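Glutathione S-transferase 1 (Ascaris suum, PDB 4Q5F) catalyses the conjugation of reduced glutathione to a wide range of hydrophobic electrophiles, and can also act as a glutathione peroxidase. Local coordinates at residues T93-E96 against E97-D101; S102-D105 against Q106-F110; P116-R119 against V120-F124; A177-E180 against S181-P184. All blocks are in the same frame, centred on the assembly; numbering follows the deposited sequence.

Interaction 1: residues T93-E96 against E97-D101; sequences TPME and EAQVD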
loop_
_atom_site.group_PDB
_atom_site.type_symbol
_atom_site.label_atom_id
_atom_site.label_comp_id
_atom_site.label_asym_id
_atom_site.label_seq_id
_atom_site.Cartn_x
_atom_site.Cartn_y
_atom_site.Cartn_z
ATOM N N THR B 93 -11.954 3.923 -15.983
ATOM C CA THR B 93 -12.255 2.500 -16.167
ATOM C C THR B 93 -11.664 1.658 -15.037
ATOM O O THR B 93 -10.800 2.128 -14.299
ATOM C CB THR B 93 -11.711 1.967 -17.509
ATOM O OG1 THR B 93 -10.290 2.151 -17.565
ATOM C CG2 THR B 93 -12.366 2.680 -18.682
ATOM N N PRO B 94 -12.137 0.409 -14.892
ATOM C CA PRO B 94 -11.596 -0.502 -13.874
ATOM C C PRO B 94 -10.093 -0.741 -14.001
ATOM O O PRO B 94 -9.416 -0.876 -12.982
ATOM C CB PRO B 94 -12.363 -1.800 -14.131
ATOM C CG PRO B 94 -13.654 -1.353 -14.695
ATOM C CD PRO B 94 -13.318 -0.169 -15.558
ATOM N N MET B 95 -9.582 -0.797 -15.228
ATOM C CA MET B 95 -8.153 -1.002 -15.435
ATOM C C MET B 95 -7.390 0.282 -15.125
ATOM O O MET B 95 -6.268 0.238 -14.627
ATOM C CB MET B 95 -7.860 -1.465 -16.866
ATOM C CG MET B 95 -6.375 -1.623 -17.182
ATOM S SD MET B 95 -5.500 -2.686 -16.016
ATOM C CE MET B 95 -6.338 -4.241 -16.283
ATOM N N GLU B 96 -8.005 1.425 -15.415
ATOM C CA GLU B 96 -7.383 2.711 -15.121
ATOM C C GLU B 96 -7.244 2.907 -13.619
ATOM O O GLU B 96 -6.197 3.349 -13.144
ATOM C CB GLU B 96 -8.190 3.863 -15.724
ATOM C CG GLU B 96 -7.804 4.212 -17.155
ATOM C CD GLU B 96 -8.363 5.549 -17.606
ATOM O OE1 GLU B 96 -9.195 6.130 -16.878
ATOM O OE2 GLU B 96 -7.967 6.022 -18.690
ATOM N N GLU B 97 -8.299 2.580 -12.877
ATOM C CA GLU B 97 -8.267 2.658 -11.421
ATOM C C GLU B 97 -7.120 1.822 -10.868
ATOM O O GLU B 97 -6.467 2.207 -9.898
ATOM C CB GLU B 97 -9.586 2.173 -10.817
ATOM C CG GLU B 97 -10.773 3.093 -11.056
ATOM C CD GLU B 97 -11.837 2.962 -9.979
ATOM O OE1 GLU B 97 -11.488 3.047 -8.781
ATOM O OE2 GLU B 97 -13.021 2.765 -10.326
ATOM N N ALA B 98 -6.883 0.674 -11.494
ATOM C CA ALA B 98 -5.804 -0.210 -11.081
ATOM C C ALA B 98 -4.449 0.412 -11.402
ATOM O O ALA B 98 -3.520 0.335 -10.600
ATOM C CB ALA B 98 -5.945 -1.560 -11.757
ATOM N N GLN B 99 -4.343 1.030 -12.575
ATOM C CA GLN B 99 -3.106 1.691 -12.977
ATOM C C GLN B 99 -2.793 2.848 -12.033
ATOM O O GLN B 99 -1.628 3.120 -11.741
ATOM C CB GLN B 99 -3.203 2.198 -14.418
ATOM C CG GLN B 99 -3.265 1.096 -15.469
ATOM C CD GLN B 99 -2.006 0.248 -15.515
ATOM O OE1 GLN B 99 -0.926 0.688 -15.120
ATOM N NE2 GLN B 99 -2.144 -0.980 -15.999
ATOM N N VAL B 100 -3.836 3.527 -11.559
ATOM C CA VAL B 100 -3.670 4.583 -10.567
ATOM C C VAL B 100 -3.124 3.972 -9.278
ATOM O O VAL B 100 -2.170 4.486 -8.699
ATOM C CB VAL B 100 -5.004 5.327 -10.287
ATOM C CG1 VAL B 100 -4.867 6.301 -9.098
ATOM C CG2 VAL B 100 -5.484 6.046 -11.549
ATOM N N ASP B 101 -3.727 2.871 -8.839
ATOM C CA ASP B 101 -3.252 2.162 -7.656
ATOM C C ASP B 101 -1.803 1.730 -7.842
ATOM O O ASP B 101 -0.998 1.796 -6.912
ATOM C CB ASP B 101 -4.110 0.925 -7.385
ATOM C CG ASP B 101 -5.501 1.267 -6.897
ATOM O OD1 ASP B 101 -5.759 2.453 -6.596
ATOM O OD2 ASP B 101 -6.333 0.342 -6.800
#

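Interaction 2: residues S102-D105 against Q106-F110; sequences SIFD and QFKDF. With GSH (glutathione), chain C.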
loop_
_atom_site.group_PDB
_atom_site.type_symbol
_atom_site.label_atom_id
_atom_site.label_comp_id
_atom_site.label_asym_id
_atom_site.label_seq_id
_atom_site.Cartn_x
_atom_site.Cartn_y
_atom_site.Cartn_z
ATOM N N SER B 102 -1.481 1.291 -9.054
ATOM C CA SER B 102 -0.171 0.729 -9.347
ATOM C C SER B 102 0.933 1.767 -9.180
ATOM O O SER B 102 1.930 1.517 -8.507
ATOM C CB SER B 102 -0.143 0.163 -10.767
ATOM O OG SER B 102 1.040 -0.585 -10.993
ATOM N N ILE B 103 0.755 2.937 -9.784
ATOM C CA ILE B 103 1.794 3.957 -9.737
ATOM C C ILE B 103 1.970 4.512 -8.324
ATOM O O ILE B 103 3.076 4.878 -7.933
ATOM C CB ILE B 103 1.516 5.114 -10.731
ATOM C CG1 ILE B 103 2.685 6.108 -10.751
ATOM C CG2 ILE B 103 0.219 5.829 -10.388
ATOM C CD1 ILE B 103 4.008 5.514 -11.206
ATOM N N PHE B 104 0.886 4.569 -7.557
ATOM C CA PHE B 104 0.977 5.076 -6.193
ATOM C C PHE B 104 1.682 4.078 -5.279
ATOM O O PHE B 104 2.400 4.475 -4.362
ATOM C CB PHE B 104 -0.398 5.425 -5.622
ATOM C CG PHE B 104 -0.330 6.070 -4.268
ATOM C CD1 PHE B 104 0.060 7.393 -4.140
ATOM C CD2 PHE B 104 -0.638 5.354 -3.123
ATOM C CE1 PHE B 104 0.134 7.992 -2.897
ATOM C CE2 PHE B 104 -0.566 5.950 -1.876
ATOM C CZ PHE B 104 -0.180 7.269 -1.763
ATOM N N ASP B 105 1.477 2.788 -5.528
ATOM C CA ASP B 105 2.169 1.750 -4.772
ATOM C C ASP B 105 3.675 1.817 -5.019
ATOM O O ASP B 105 4.473 1.557 -4.119
ATOM C CB ASP B 105 1.649 0.359 -5.143
ATOM C CG ASP B 105 0.374 -0.013 -4.402
ATOM O OD1 ASP B 105 -0.069 0.759 -3.525
ATOM O OD2 ASP B 105 -0.180 -1.094 -4.692
ATOM N N GLN B 106 4.064 2.154 -6.244
ATOM C CA GLN B 106 5.478 2.297 -6.567
ATOM C C GLN B 106 6.034 3.531 -5.866
ATOM O O GLN B 106 7.160 3.523 -5.365
ATOM C CB GLN B 106 5.695 2.408 -8.078
ATOM C CG GLN B 106 7.163 2.477 -8.485
ATOM C CD GLN B 106 7.946 1.248 -8.061
ATOM O OE1 GLN B 106 7.393 0.156 -7.942
ATOM N NE2 GLN B 106 9.243 1.422 -7.826
ATOM N N PHE B 107 5.237 4.594 -5.841
ATOM C CA PHE B 107 5.591 5.794 -5.095
ATOM C C PHE B 107 5.724 5.461 -3.612
ATOM O O PHE B 107 6.594 5.990 -2.922
ATOM C CB PHE B 107 4.538 6.882 -5.302
ATOM C CG PHE B 107 4.543 7.939 -4.237
ATOM C CD1 PHE B 107 5.488 8.951 -4.250
ATOM C CD2 PHE B 107 3.600 7.922 -3.223
ATOM C CE1 PHE B 107 5.493 9.925 -3.269
ATOM C CE2 PHE B 107 3.601 8.893 -2.239
ATOM C CZ PHE B 107 4.549 9.895 -2.262
ATOM N N LYS B 108 4.856 4.576 -3.132
ATOM C CA LYS B 108 4.909 4.125 -1.748
ATOM C C LYS B 108 6.205 3.370 -1.453
ATOM O O LYS B 108 6.796 3.546 -0.388
ATOM C CB LYS B 108 3.698 3.248 -1.423
ATOM C CG LYS B 108 2.535 4.000 -0.779
ATOM C CD LYS B 108 1.282 3.132 -0.706
ATOM C CE LYS B 108 0.882 2.823 0.728
ATOM N NZ LYS B 108 -0.251 1.854 0.780
ATOM N N ASP B 109 6.644 2.533 -2.392
ATOM C CA ASP B 109 7.908 1.815 -2.241
ATOM C C ASP B 109 9.064 2.803 -2.137
ATOM O O ASP B 109 9.961 2.644 -1.311
ATOM C CB ASP B 109 8.158 0.876 -3.426
ATOM C CG ASP B 109 7.298 -0.374 -3.383
ATOM O OD1 ASP B 109 6.705 -0.662 -2.322
ATOM O OD2 ASP B 109 7.227 -1.075 -4.414
ATOM N N PHE B 110 9.036 3.819 -2.991
ATOM C CA PHE B 110 10.038 4.875 -2.977
ATOM C C PHE B 110 10.060 5.567 -1.615
ATOM O O PHE B 110 11.120 5.743 -1.013
ATOM C CB PHE B 110 9.730 5.894 -4.077
ATOM C CG PHE B 110 10.740 7.003 -4.193
ATOM C CD1 PHE B 110 12.054 6.823 -3.792
ATOM C CD2 PHE B 110 10.368 8.233 -4.707
ATOM C CE1 PHE B 110 12.973 7.848 -3.904
ATOM C CE2 PHE B 110 11.282 9.259 -4.820
ATOM C CZ PHE B 110 12.586 9.065 -4.418
HETATM N N1 GSH C . 6.001 -3.304 -4.326
HETATM C CA1 GSH C . 6.125 -4.412 -5.203
HETATM C C1 GSH C . 4.840 -5.207 -5.190
HETATM O O11 GSH C . 4.479 -5.842 -6.213
HETATM O O12 GSH C . 4.128 -5.233 -4.155
HETATM C CB1 GSH C . 7.286 -5.279 -4.744
HETATM C CG1 GSH C . 7.600 -6.332 -5.813
HETATM C CD1 GSH C . 8.933 -7.029 -5.504
HETATM O OE1 GSH C . 9.610 -6.658 -4.571
HETATM N N2 GSH C . 9.366 -8.119 -6.339
HETATM C CA2 GSH C . 10.603 -8.799 -6.108
HETATM C C2 GSH C . 11.387 -8.794 -7.412
HETATM O O2 GSH C . 10.804 -8.559 -8.460
HETATM C CB2 GSH C . 10.352 -10.222 -5.690
HETATM S SG2 GSH C . 9.331 -10.258 -4.249
HETATM N N3 GSH C . 12.806 -9.071 -7.422
HETATM C CA3 GSH C . 13.537 -9.058 -8.664
HETATM C C3 GSH C . 13.991 -7.633 -8.987
HETATM O O31 GSH C . 13.499 -6.655 -8.367
HETATM O O32 GSH C . 14.859 -7.442 -9.876
HETATM O O HOH W 1 4.216 -0.567 -2.530
#

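Interaction 3: residues P116-R119 against V120-F124; sequences PCFR and VLAGF. With GSH (glutathione), chain F.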
loop_
_atom_site.group_PDB
_atom_site.type_symbol
_atom_site.label_atom_id
_atom_site.label_comp_id
_atom_site.label_asym_id
_atom_site.label_seq_id
_atom_site.Cartn_x
_atom_site.Cartn_y
_atom_site.Cartn_z
ATOM N N PRO B 116 12.014 6.672 6.622
ATOM C CA PRO B 116 12.736 6.252 7.832
ATOM C C PRO B 116 13.974 7.099 8.138
ATOM O O PRO B 116 14.488 7.042 9.256
ATOM C CB PRO B 116 13.157 4.815 7.506
ATOM C CG PRO B 116 12.187 4.352 6.488
ATOM C CD PRO B 116 11.841 5.560 5.672
ATOM N N CYS B 117 14.439 7.864 7.152
ATOM C CA CYS B 117 15.607 8.729 7.307
ATOM C C CYS B 117 15.222 10.203 7.309
ATOM O O CYS B 117 16.085 11.078 7.234
ATOM C CB CYS B 117 16.595 8.495 6.168
ATOM S SG CYS B 117 17.218 6.808 6.024
ATOM N N PHE B 118 13.926 10.474 7.388
ATOM C CA PHE B 118 13.419 11.836 7.289
ATOM C C PHE B 118 13.928 12.742 8.408
ATOM O O PHE B 118 14.338 13.878 8.164
ATOM C CB PHE B 118 11.890 11.833 7.311
ATOM C CG PHE B 118 11.297 13.155 7.694
ATOM C CD1 PHE B 118 11.235 14.191 6.779
ATOM C CD2 PHE B 118 10.811 13.367 8.973
ATOM C CE1 PHE B 118 10.697 15.411 7.132
ATOM C CE2 PHE B 118 10.274 14.584 9.329
ATOM C CZ PHE B 118 10.218 15.605 8.407
ATOM N N ARG B 119 13.893 12.237 9.636
ATOM C CA ARG B 119 14.183 13.060 10.805
ATOM C C ARG B 119 15.661 13.419 10.922
ATOM O O ARG B 119 16.002 14.529 11.330
ATOM C CB ARG B 119 13.697 12.363 12.075
ATOM C CG ARG B 119 12.182 12.324 12.191
ATOM C CD ARG B 119 11.716 11.435 13.329
ATOM N NE ARG B 119 12.270 11.844 14.617
ATOM C CZ ARG B 119 11.885 12.924 15.290
ATOM N NH1 ARG B 119 10.951 13.724 14.795
ATOM N NH2 ARG B 119 12.444 13.211 16.458
ATOM N N VAL B 120 16.537 12.485 10.569
ATOM C CA VAL B 120 17.965 12.775 10.522
ATOM C C VAL B 120 18.212 13.848 9.465
ATOM O O VAL B 120 19.051 14.730 9.645
ATOM C CB VAL B 120 18.793 11.505 10.205
ATOM C CG1 VAL B 120 20.272 11.833 10.004
ATOM C CG2 VAL B 120 18.632 10.478 11.316
ATOM N N LEU B 121 17.460 13.780 8.373
ATOM C CA LEU B 121 17.608 14.740 7.284
ATOM C C LEU B 121 16.977 16.083 7.627
ATOM O O LEU B 121 17.468 17.128 7.201
ATOM C CB LEU B 121 17.002 14.181 5.996
ATOM C CG LEU B 121 17.806 13.071 5.316
ATOM C CD1 LEU B 121 17.026 12.493 4.146
ATOM C CD2 LEU B 121 19.164 13.583 4.847
ATOM N N ALA B 122 15.891 16.058 8.393
ATOM C CA ALA B 122 15.253 17.291 8.841
ATOM C C ALA B 122 16.043 17.911 9.992
ATOM O O ALA B 122 15.863 19.085 10.317
ATOM C CB ALA B 122 13.822 17.024 9.264
ATOM N N GLY B 123 16.914 17.113 10.604
ATOM C CA GLY B 123 17.760 17.582 11.687
ATOM C C GLY B 123 17.180 17.310 13.063
ATOM O O GLY B 123 17.784 17.662 14.076
ATOM N N PHE B 124 16.011 16.678 13.103
ATOM C CA PHE B 124 15.330 16.403 14.364
ATOM C C PHE B 124 15.991 15.259 15.129
ATOM O O PHE B 124 15.808 15.129 16.340
ATOM C CB PHE B 124 13.859 16.070 14.105
ATOM C CG PHE B 124 13.096 17.176 13.431
ATOM C CD1 PHE B 124 13.216 18.485 13.869
ATOM C CD2 PHE B 124 12.265 16.908 12.357
ATOM C CE1 PHE B 124 12.518 19.505 13.249
ATOM C CE2 PHE B 124 11.567 17.924 11.735
ATOM C CZ PHE B 124 11.694 19.224 12.181
HETATM C CB2 GSH F . 17.036 5.537 8.732
HETATM S SG2 GSH F . 18.187 6.486 7.781
#

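Interaction 4: residues A177-E180 against S181-P184; sequences ASWE and SLIP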
loop_
_atom_site.group_PDB
_atom_site.type_symbol
_atom_site.label_atom_id
_atom_site.label_comp_id
_atom_site.label_asym_id
_atom_site.label_seq_id
_atom_site.Cartn_x
_atom_site.Cartn_y
_atom_site.Cartn_z
ATOM N N ALA B 177 7.208 17.402 -3.988
ATOM C CA ALA B 177 7.471 18.827 -3.829
ATOM C C ALA B 177 8.079 19.116 -2.463
ATOM O O ALA B 177 9.019 19.901 -2.345
ATOM C CB ALA B 177 6.187 19.618 -4.011
ATOM N N SER B 178 7.541 18.473 -1.433
ATOM C CA SER B 178 8.023 18.667 -0.071
ATOM C C SER B 178 9.425 18.090 0.108
ATOM O O SER B 178 10.281 18.706 0.739
ATOM C CB SER B 178 7.065 18.022 0.933
ATOM O OG SER B 178 5.782 18.618 0.862
ATOM N N TRP B 179 9.654 16.906 -0.452
ATOM C CA TRP B 179 10.957 16.258 -0.358
ATOM C C TRP B 179 12.032 17.059 -1.078
ATOM O O TRP B 179 13.215 16.956 -0.755
ATOM C CB TRP B 179 10.895 14.839 -0.922
ATOM C CG TRP B 179 10.468 13.837 0.091
ATOM C CD1 TRP B 179 9.244 13.245 0.198
ATOM C CD2 TRP B 179 11.261 13.316 1.163
ATOM N NE1 TRP B 179 9.228 12.383 1.266
ATOM C CE2 TRP B 179 10.456 12.408 1.875
ATOM C CE3 TRP B 179 12.576 13.528 1.586
ATOM C CZ2 TRP B 179 10.921 11.712 2.989
ATOM C CZ3 TRP B 179 13.037 12.837 2.691
ATOM C CH2 TRP B 179 12.212 11.940 3.381
ATOM N N GLU B 180 11.615 17.856 -2.055
ATOM C CA GLU B 180 12.536 18.720 -2.781
ATOM C C GLU B 180 13.159 19.742 -1.833
ATOM O O GLU B 180 14.220 20.299 -2.114
ATOM C CB GLU B 180 11.802 19.439 -3.916
ATOM C CG GLU B 180 12.719 20.018 -4.981
ATOM C CD GLU B 180 11.964 20.765 -6.063
ATOM O OE1 GLU B 180 10.728 20.608 -6.149
ATOM O OE2 GLU B 180 12.609 21.512 -6.829
ATOM N N SER B 181 12.494 19.974 -0.704
ATOM C CA SER B 181 12.952 20.946 0.284
ATOM C C SER B 181 13.957 20.340 1.262
ATOM O O SER B 181 14.760 21.057 1.857
ATOM C CB SER B 181 11.755 21.507 1.055
ATOM O OG SER B 181 10.728 21.919 0.169
ATOM N N LEU B 182 13.908 19.021 1.426
ATOM C CA LEU B 182 14.808 18.316 2.338
ATOM C C LEU B 182 16.091 17.890 1.638
ATOM O O LEU B 182 17.123 17.687 2.278
ATOM C CB LEU B 182 14.124 17.069 2.894
ATOM C CG LEU B 182 13.101 17.262 4.009
ATOM C CD1 LEU B 182 12.030 16.192 3.911
ATOM C CD2 LEU B 182 13.784 17.213 5.368
ATOM N N ILE B 183 16.010 17.750 0.320
ATOM C CA ILE B 183 17.088 17.180 -0.476
ATOM C C ILE B 183 17.374 18.095 -1.662
ATOM O O ILE B 183 16.551 18.205 -2.569
ATOM C CB ILE B 183 16.697 15.771 -0.968
ATOM C CG1 ILE B 183 16.626 14.810 0.221
ATOM C CG2 ILE B 183 17.695 15.243 -1.994
ATOM C CD1 ILE B 183 15.809 13.566 -0.035
ATOM N N PRO B 184 18.534 18.772 -1.658
ATOM C CA PRO B 184 18.816 19.660 -2.790
ATOM C C PRO B 184 19.024 18.880 -4.084
ATOM O O PRO B 184 19.672 17.833 -4.072
ATOM C CB PRO B 184 20.114 20.367 -2.378
ATOM C CG PRO B 184 20.234 20.154 -0.905
ATOM C CD PRO B 184 19.595 18.833 -0.637
#

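Interaction 1: residues T93-E96 against E97-D101
The thioether sulfur of Met-95 lies 3.8 Å from Gln-99 NE2, one helical turn on, the two chains slanting across one another. The methionine starts out with CG anti to its own nitrogen (chi1 177°) and then bends twice, which brings the sulfur forward alongside the next turn, within 4.4 Å of Ala-98 CB. Gln-99 sends CG the other way, beside its backbone N, and CG passes 3.2 Å from Met-95 O, the same carbonyl that accepts the Gln-99 N-H. Val-100 does likewise with Glu-96 O, its CG2 branch resting against the oxygen that its own N-H is bonded to.

Behind these contacts lies the first turn of the helix. Thr-93 is the N-cap: its OG1 accepts from Glu-96 N at 3.2 Å, a bond that satisfies one of the amide groups left without a partner at a helix start. Its carbonyl opens the i to i+4 ladder, receiving Glu-97 N at 2.9 Å in a nearly straight bond (166°), while the next rung, Ala-98 N to Pro-94 O, is weak.

Glu-96 keeps to its own chain, OE1 accepting from Lys-92 N. Two polar side chains cross to the second subunit: Glu-97 pairs with Arg-85 there, and Gln-99 NE2 donates to Val-72 O on strand 71-74 of that subunit, whose Leu-73 packs on Ala-98. Within its own chain the turn is flanked by helix 129-155, which touches Gln-99, and by helix 167-182, where Trp-167 and Ala-168 meet Val-100.

Interaction 2: residues S102-D105 against Q106-F110
The glutathione site of this dimeric transferase is completed across the subunit interface, and Asp-109, on helix 94-114, reaches into the neighbouring subunit's pocket. Its OD2 accepts from the glutathione amino nitrogen N1 at 2.5 Å, and a weak bond joins the same oxygen to Gln-75 of the second subunit. A water holds the carboxylate from the other oxygen: it donates to Asp-109 OD1 and also to Asp-105 O (2.7 Å), the carbonyl that takes the Asp-109 N-H. The backbone one turn earlier thus positions the ligand-binding carboxylate, whose negative charge probably favours a protonated amino group on the ligand.

Another side of the helix is aromatic. Phe-104 and Phe-107 have ring centroids 5.3 Å apart with planes inclined at 38°, an oblique pairing in which Phe-104 CE1 comes 3.5 Å from Phe-107 CD2. Lys-108 lays its aliphatic part by the Phe-104 ring, with CD 3.6 Å from CE2. It runs alongside Asp-105, CD 3.9 Å from OD1 and NZ at 4.4 Å, too far for a salt bridge; NZ also has a long, weak ion pair with Asp-105 of the second subunit.

Phe-104 lies edge-to-face with Trp-167 on helix 167-182, and Phe-107 packs on Ile-172 of that helix. Ile-103 and Gln-106 face helix 129-155, while Ala-77 of helix 76-86 touches both Phe-104 and Lys-108.

Interaction 3: residues P116-R119 against V120-F124
Phe-118 meets Ala-122 through the face of its ring, one turn along the short helix 118-122. Its CB packs on Trp-179 CH2 at 3.9 Å. From there, with CG anti to the backbone nitrogen (chi1 160°), the ring leans forward along the helix, toward Ala-122. CE1 and CZ then lie beneath the Ala-122 methyl, CZ at 4.0 Å from CB; the methyl stands 21° off the ring normal in a CH-pi contact. At its far end CZ also approaches Phe-124 CE2 at 4.3 Å, near the plane of the second ring. Phe-118 and Ala-122 are also tied through the backbone, Ala-122 N donating to Phe-118 O at 2.7 Å in the carbonyl plane.

Arg-119 meets Phe-124 through its guanidinium: Phe-124 CB sits over one face, 3.8 Å from NH1, while NH2 forms a salt bridge with Glu-125. Arg-119 O receives two weak bonds, from Gly-123 N and Phe-124 N, where Gly-123 with its positive phi (95°) ends the helix. Leu-121 faces helix 129-155, and Phe-118 also packs on Leu-182 of helix 167-182.

At the N-cap, Cys-117 is joined to a glutathione by a disulfide, SG to SG2 at 2.0 Å. This mixed disulfide means the cysteine has been glutathionylated: its sulfur is oxidised in this crystal, and the bound glutathione is a covalent adduct, distinct from a substrate held reversibly in the catalytic pocket.

Interaction 4: residues A177-E180 against S181-P184
Leu-182 presents its CD1 methyl to one face of the Trp-179 indole. CD1 stands 3.9 Å from the centroid of the six-membered ring and 26° off its normal, a CH-pi contact displaced toward the rim, where it comes 3.6 Å from CE3. Ile-183 reaches the same carbon with its own CD1, also at 3.6 Å from Trp-179 CE3, but obliquely. Two methyls from consecutive residues therefore converge on one corner of the benzo ring. The tryptophan turns that corner to them with chi2 at 104°, and both aliphatic chains slant across the indole.

This is the C-terminal end of helix 167-182 in the all-helical domain of the transferase fold, and its regular bonding is giving way. Ser-181 N bonds to Ser-178 O at 2.9 Å and Leu-182 N to Trp-179 O at 3.1 Å, both i to i+3 spacings, with the donors well above the carbonyl planes. Ile-183 N adds a weak second bond to Trp-179 O. Met-111 and Leu-114 of helix 94-114 also touch Trp-179. Ser-178 is anchored by OG, which hydrogen-bonds Asp-174 O and Arg-24 NH2.

How the interactions relate
Interactions 1 and 2 are successive parts of helix 94-114, their centres 14 Å apart, and both touch the second subunit: the first through polar and apolar side chains, the second also through the glutathione bound in that subunit's pocket. Beyond the end of this helix comes interaction 3, which meets interaction 4 directly, Phe-118 CE1 lying 3.6 Å from Leu-182 CD1; their centres are 12 Å apart. Neither of these two touches another protein chain of the assembly. The Phe-118 side chain is about 9 Å from a second glutathione, not the one on Cys-117. Interactions 1 and 3 are the most widely separated, with centres 34 Å apart.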